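Local coordinates for phage-related protein (Bordetella bronchiseptica RB50, PDB 3BJQ), which is probably a major capsid protein of a phage or prophage that helps to build a capsid shell from many copies of itself, at residues A89-R93 against E94-D98; E206-I210 against D211-A215. One frame throughout, in Å; residues are numbered along the deposited sequence.

Overall arrangement
Contacts 1 and 2 are both local, each formed where one element of secondary structure gives way to another, and they follow in series along the chain. In contact 1, residues 89-98 leave strand 87-92 through a short 3-10 turn at the surface, the centre of the contact lying about 34 Å from the chain centre. In contact 2, residues 206-215 enter helix 210-217 beside strand 221-230, with the contact centre about 22 Å from the chain centre. The centres of contact 1 and contact 2 are about 47 Å apart, and the nearest atoms of contact 1 and contact 2 about 34 Å apart. Both sit beside neighbouring copies in the ten-chain assembly, and both include selenomethionines.

Contact 1. Residues A89-R93 against E94-D98; sequences AKVPR and ELMRD
The ring of Pro92 and the side chain of Leu95 meet at a slant, with CD1 of Leu95 lying 4.0 Å from CD of Pro92 and almost as near to its CG. Glu94 comes back to the CB side of the same ring. A nearly eclipsed chi1 (20°) and a bend at chi2 (-71°) together return its carboxylate toward the residues before it and put OE2 of Glu94 3.3 Å from CB of Pro92. The carboxylate leans on Arg93 as well, OE1 pointing toward NE of the extended arginine chain. OE1 lies at the guanidinium edge, near its plane, although the carboxylate and guanidinium planes are turned 74° apart. The resulting salt bridge, Arg93 NE to Glu94 OE1 at 3.9 Å, is long and hence probably weak.

These side chains ride on a 3-10 turn that ends strand 87-92, which pairs antiparallel with strand 286-299. Two successive i to i+3 bonds define it: Leu95 N donates to Pro92 O at 3.2 Å, and Met96 N to Arg93 O at 2.8 Å. Both donors sit well above the carbonyl planes, consistent with a tight 3-10 turn.

On the inner side, selenomethionine Met96 crosses Val91 at about a right angle, its SE 4.0 Å from Val91 CG1. The chi1 of Val91 swings CG1, rather than CG2, to the selenium. Leu107 of helix 105-131 and Pro103 pack against both residues, tying the turn to the helix that follows. Glu259 of a second subunit packs on Pro92 and Leu95, so the outer apolar pair lies at a subunit interface.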
loop_
_atom_site.group_PDB
_atom_site.type_symbol
_atom_site.label_atom_id
_atom_site.label_comp_id
_atom_site.label_asym_id
_atom_site.label_seq_id
_atom_site.Cartn_x
_atom_site.Cartn_y
_atom_site.Cartn_z
ATOM N N ALA E 89 -15.333 -32.248 -8.163
ATOM C CA ALA E 89 -14.889 -32.293 -6.781
ATOM C C ALA E 89 -16.121 -32.160 -5.875
ATOM O O ALA E 89 -17.062 -31.456 -6.215
ATOM C CB ALA E 89 -13.931 -31.163 -6.534
ATOM N N LYS E 90 -16.081 -32.778 -4.703
ATOM C CA LYS E 90 -17.242 -32.879 -3.825
ATOM C C LYS E 90 -16.838 -32.615 -2.391
ATOM O O LYS E 90 -15.872 -33.189 -1.906
ATOM C CB LYS E 90 -17.816 -34.301 -3.952
ATOM C CG LYS E 90 -18.961 -34.663 -3.081
ATOM C CD LYS E 90 -19.609 -35.994 -3.531
ATOM C CE LYS E 90 -18.621 -37.166 -3.503
ATOM N NZ LYS E 90 -18.001 -37.336 -2.144
ATOM N N VAL E 91 -17.573 -31.723 -1.735
ATOM C CA VAL E 91 -17.406 -31.501 -0.313
ATOM C C VAL E 91 -18.678 -31.948 0.367
ATOM O O VAL E 91 -19.694 -31.257 0.278
ATOM C CB VAL E 91 -17.095 -30.014 0.033
ATOM C CG1 VAL E 91 -17.123 -29.828 1.530
ATOM C CG2 VAL E 91 -15.756 -29.618 -0.495
ATOM N N PRO E 92 -18.640 -33.113 1.040
ATOM C CA PRO E 92 -19.825 -33.624 1.694
ATOM C C PRO E 92 -20.209 -32.799 2.915
ATOM O O PRO E 92 -19.338 -32.253 3.606
ATOM C CB PRO E 92 -19.424 -35.062 2.100
ATOM C CG PRO E 92 -18.004 -35.108 2.128
ATOM C CD PRO E 92 -17.478 -33.998 1.244
ATOM N N ARG E 93 -21.505 -32.731 3.199
ATOM C CA ARG E 93 -21.967 -31.908 4.314
ATOM C C ARG E 93 -21.449 -32.391 5.676
ATOM O O ARG E 93 -21.292 -31.572 6.585
ATOM C CB ARG E 93 -23.487 -31.818 4.346
ATOM C CG ARG E 93 -24.136 -33.129 4.515
ATOM C CD ARG E 93 -25.567 -32.978 4.766
ATOM N NE ARG E 93 -26.176 -34.280 4.936
ATOM C CZ ARG E 93 -27.441 -34.459 5.281
ATOM N NH1 ARG E 93 -28.225 -33.407 5.485
ATOM N NH2 ARG E 93 -27.920 -35.684 5.424
ATOM N N GLU E 94 -21.149 -33.691 5.793
ATOM C CA GLU E 94 -20.715 -34.276 7.057
ATOM C C GLU E 94 -19.369 -33.724 7.491
ATOM O O GLU E 94 -19.040 -33.793 8.661
ATOM C CB GLU E 94 -20.772 -35.820 7.075
ATOM C CG GLU E 94 -20.789 -36.566 5.735
ATOM C CD GLU E 94 -22.110 -36.432 4.959
ATOM O OE1 GLU E 94 -23.201 -36.700 5.524
ATOM O OE2 GLU E 94 -22.042 -36.065 3.765
ATOM N N LEU E 95 -18.614 -33.150 6.545
ATOM C CA LEU E 95 -17.355 -32.465 6.828
ATOM C C LEU E 95 -17.550 -30.994 7.240
ATOM O O LEU E 95 -16.590 -30.317 7.593
ATOM C CB LEU E 95 -16.444 -32.523 5.597
ATOM C CG LEU E 95 -15.781 -33.874 5.348
ATOM C CD1 LEU E 95 -14.801 -33.747 4.229
ATOM C CD2 LEU E 95 -15.080 -34.352 6.609
HETATM N N MSE E 96 -18.796 -30.517 7.244
HETATM C CA MSE E 96 -19.076 -29.098 7.537
HETATM C C MSE E 96 -19.946 -28.898 8.762
HETATM O O MSE E 96 -20.947 -29.579 8.935
HETATM C CB MSE E 96 -19.780 -28.439 6.347
HETATM C CG MSE E 96 -19.002 -28.550 5.052
HETATM SE SE MSE E 96 -20.031 -27.888 3.545
HETATM C CE MSE E 96 -19.935 -26.074 4.003
ATOM N N ARG E 97 -19.570 -27.935 9.603
ATOM C CA ARG E 97 -20.387 -27.576 10.773
ATOM C C ARG E 97 -21.747 -27.062 10.296
ATOM O O ARG E 97 -22.800 -27.492 10.775
ATOM C CB ARG E 97 -19.710 -26.485 11.605
ATOM C CG ARG E 97 -20.482 -26.132 12.888
ATOM C CD ARG E 97 -19.908 -24.904 13.587
ATOM N NE ARG E 97 -19.965 -23.715 12.738
ATOM C CZ ARG E 97 -21.062 -22.986 12.530
ATOM N NH1 ARG E 97 -22.222 -23.330 13.082
ATOM N NH2 ARG E 97 -21.000 -21.926 11.735
ATOM N N ASP E 98 -21.710 -26.160 9.324
ATOM C CA ASP E 98 -22.925 -25.582 8.732
ATOM C C ASP E 98 -22.872 -25.768 7.204
ATOM O O ASP E 98 -22.263 -24.974 6.473
ATOM C CB ASP E 98 -23.075 -24.087 9.122
ATOM C CG ASP E 98 -24.297 -23.394 8.486
ATOM O OD1 ASP E 98 -25.232 -24.058 7.980
ATOM O OD2 ASP E 98 -24.328 -22.149 8.528
#

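Contact 2. Residues E206-I210 against D211-A215; sequences ESITI and DMLKA
Ser207 meets the selenomethionine Met212 through its backbone: the CE methyl of Met212 comes 3.4 Å from Ser207 O. Next along, Ile208 is buried and turns its CG2 branch to Leu213, crossing that side chain at about a right angle with Ile208 CG2 3.5 Å from Leu213 CD2. Leu196 of helix 194-199 packs against both residues, so the pair joins the incoming loop to two helices.

Thr209 is the N-cap of helix 210-217. Thr209 OG1, held between the backbone N and the carbonyl carbon (chi1 65°), accepts a weak bond from Met212 N at 3.4 Å. Thr209 OG1 also lies 3.3 Å from Met212 CG, and the chain of Met212 passes the threonine at a slant, its CE 3.5 Å from Thr209 OG1 and 3.8 Å from Thr209 CG2. Thr209 O takes Leu213 N at 3.0 Å, in the carbonyl plane.

Ile210 opens the helix proper, and Ile210 O accepts Lys214 N at 2.9 Å, nearly in line with the carbonyl bond. Its side chain packs on Leu187, Ile222 and Val224.

With hydroxyl and carbonyl both engaged, Thr209 anchors the first turn at two points: the weak cap gives Met212 N, a first-turn amide, a side-chain acceptor, while Thr209 O takes Leu213 N.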
loop_
_atom_site.group_PDB
_atom_site.type_symbol
_atom_site.label_atom_id
_atom_site.label_comp_id
_atom_site.label_asym_id
_atom_site.label_seq_id
_atom_site.Cartn_x
_atom_site.Cartn_y
_atom_site.Cartn_z
ATOM N N GLU E 206 29.382 -48.751 -2.579
ATOM C CA GLU E 206 28.871 -50.129 -2.722
ATOM C C GLU E 206 27.559 -50.297 -3.490
ATOM O O GLU E 206 27.102 -51.422 -3.671
ATOM C CB GLU E 206 28.801 -50.836 -1.369
ATOM C CG GLU E 206 27.965 -50.181 -0.340
ATOM C CD GLU E 206 27.874 -50.980 0.950
ATOM O OE1 GLU E 206 28.608 -51.986 1.107
ATOM O OE2 GLU E 206 27.043 -50.593 1.801
ATOM N N SER E 207 26.953 -49.196 -3.926
ATOM C CA SER E 207 25.775 -49.258 -4.776
ATOM C C SER E 207 25.714 -48.016 -5.642
ATOM O O SER E 207 26.392 -47.034 -5.358
ATOM C CB SER E 207 24.502 -49.421 -3.940
ATOM O OG SER E 207 24.194 -48.248 -3.254
ATOM N N ILE E 208 24.908 -48.072 -6.703
ATOM C CA ILE E 208 24.772 -46.979 -7.657
ATOM C C ILE E 208 23.534 -46.113 -7.408
ATOM O O ILE E 208 22.419 -46.621 -7.237
ATOM C CB ILE E 208 24.667 -47.510 -9.122
ATOM C CG1 ILE E 208 25.837 -48.450 -9.477
ATOM C CG2 ILE E 208 24.578 -46.354 -10.101
ATOM C CD1 ILE E 208 27.213 -47.854 -9.396
ATOM N N THR E 209 23.737 -44.800 -7.461
ATOM C CA THR E 209 22.692 -43.823 -7.260
ATOM C C THR E 209 22.481 -42.955 -8.504
ATOM O O THR E 209 23.391 -42.842 -9.325
ATOM C CB THR E 209 23.066 -42.888 -6.113
ATOM O OG1 THR E 209 24.233 -42.136 -6.488
ATOM C CG2 THR E 209 23.310 -43.675 -4.800
ATOM N N ILE E 210 21.316 -42.292 -8.582
ATOM C CA ILE E 210 20.942 -41.401 -9.686
ATOM C C ILE E 210 22.015 -40.359 -9.935
ATOM O O ILE E 210 22.418 -40.140 -11.066
ATOM C CB ILE E 210 19.594 -40.698 -9.391
ATOM C CG1 ILE E 210 18.475 -41.725 -9.399
ATOM C CG2 ILE E 210 19.275 -39.639 -10.410
ATOM C CD1 ILE E 210 18.465 -42.572 -10.658
ATOM N N ASP E 211 22.474 -39.708 -8.879
ATOM C CA ASP E 211 23.493 -38.670 -9.029
ATOM C C ASP E 211 24.781 -39.206 -9.651
ATOM O O ASP E 211 25.424 -38.536 -10.465
ATOM C CB ASP E 211 23.782 -38.004 -7.692
ATOM C CG ASP E 211 22.812 -36.874 -7.386
ATOM O OD1 ASP E 211 21.629 -36.925 -7.815
ATOM O OD2 ASP E 211 23.247 -35.924 -6.709
HETATM N N MSE E 212 25.158 -40.425 -9.266
HETATM C CA MSE E 212 26.336 -41.089 -9.859
HETATM C C MSE E 212 26.109 -41.353 -11.337
HETATM O O MSE E 212 27.007 -41.124 -12.136
HETATM C CB MSE E 212 26.696 -42.422 -9.196
HETATM C CG MSE E 212 27.217 -42.317 -7.769
HETATM SE SE MSE E 212 27.656 -44.074 -7.044
HETATM C CE MSE E 212 27.104 -43.712 -5.297
ATOM N N LEU E 213 24.913 -41.838 -11.681
ATOM C CA LEU E 213 24.566 -42.120 -13.067
ATOM C C LEU E 213 24.527 -40.859 -13.926
ATOM O O LEU E 213 24.886 -40.908 -15.094
ATOM C CB LEU E 213 23.226 -42.850 -13.179
ATOM C CG LEU E 213 23.209 -44.299 -12.678
ATOM C CD1 LEU E 213 21.845 -44.892 -12.896
ATOM C CD2 LEU E 213 24.281 -45.099 -13.385
ATOM N N LYS E 214 24.074 -39.747 -13.360
ATOM C CA LYS E 214 24.083 -38.448 -14.078
ATOM C C LYS E 214 25.494 -38.058 -14.466
ATOM O O LYS E 214 25.749 -37.620 -15.579
ATOM C CB LYS E 214 23.526 -37.321 -13.203
ATOM C CG LYS E 214 22.028 -37.297 -13.115
ATOM C CD LYS E 214 21.554 -36.400 -11.980
ATOM C CE LYS E 214 22.153 -35.008 -12.051
ATOM N NZ LYS E 214 21.417 -34.134 -11.081
ATOM N N ALA E 215 26.406 -38.151 -13.506
ATOM C CA ALA E 215 27.809 -37.799 -13.759
ATOM C C ALA E 215 28.499 -38.793 -14.696
ATOM O O ALA E 215 29.288 -38.412 -15.570
ATOM C CB ALA E 215 28.585 -37.714 -12.467
#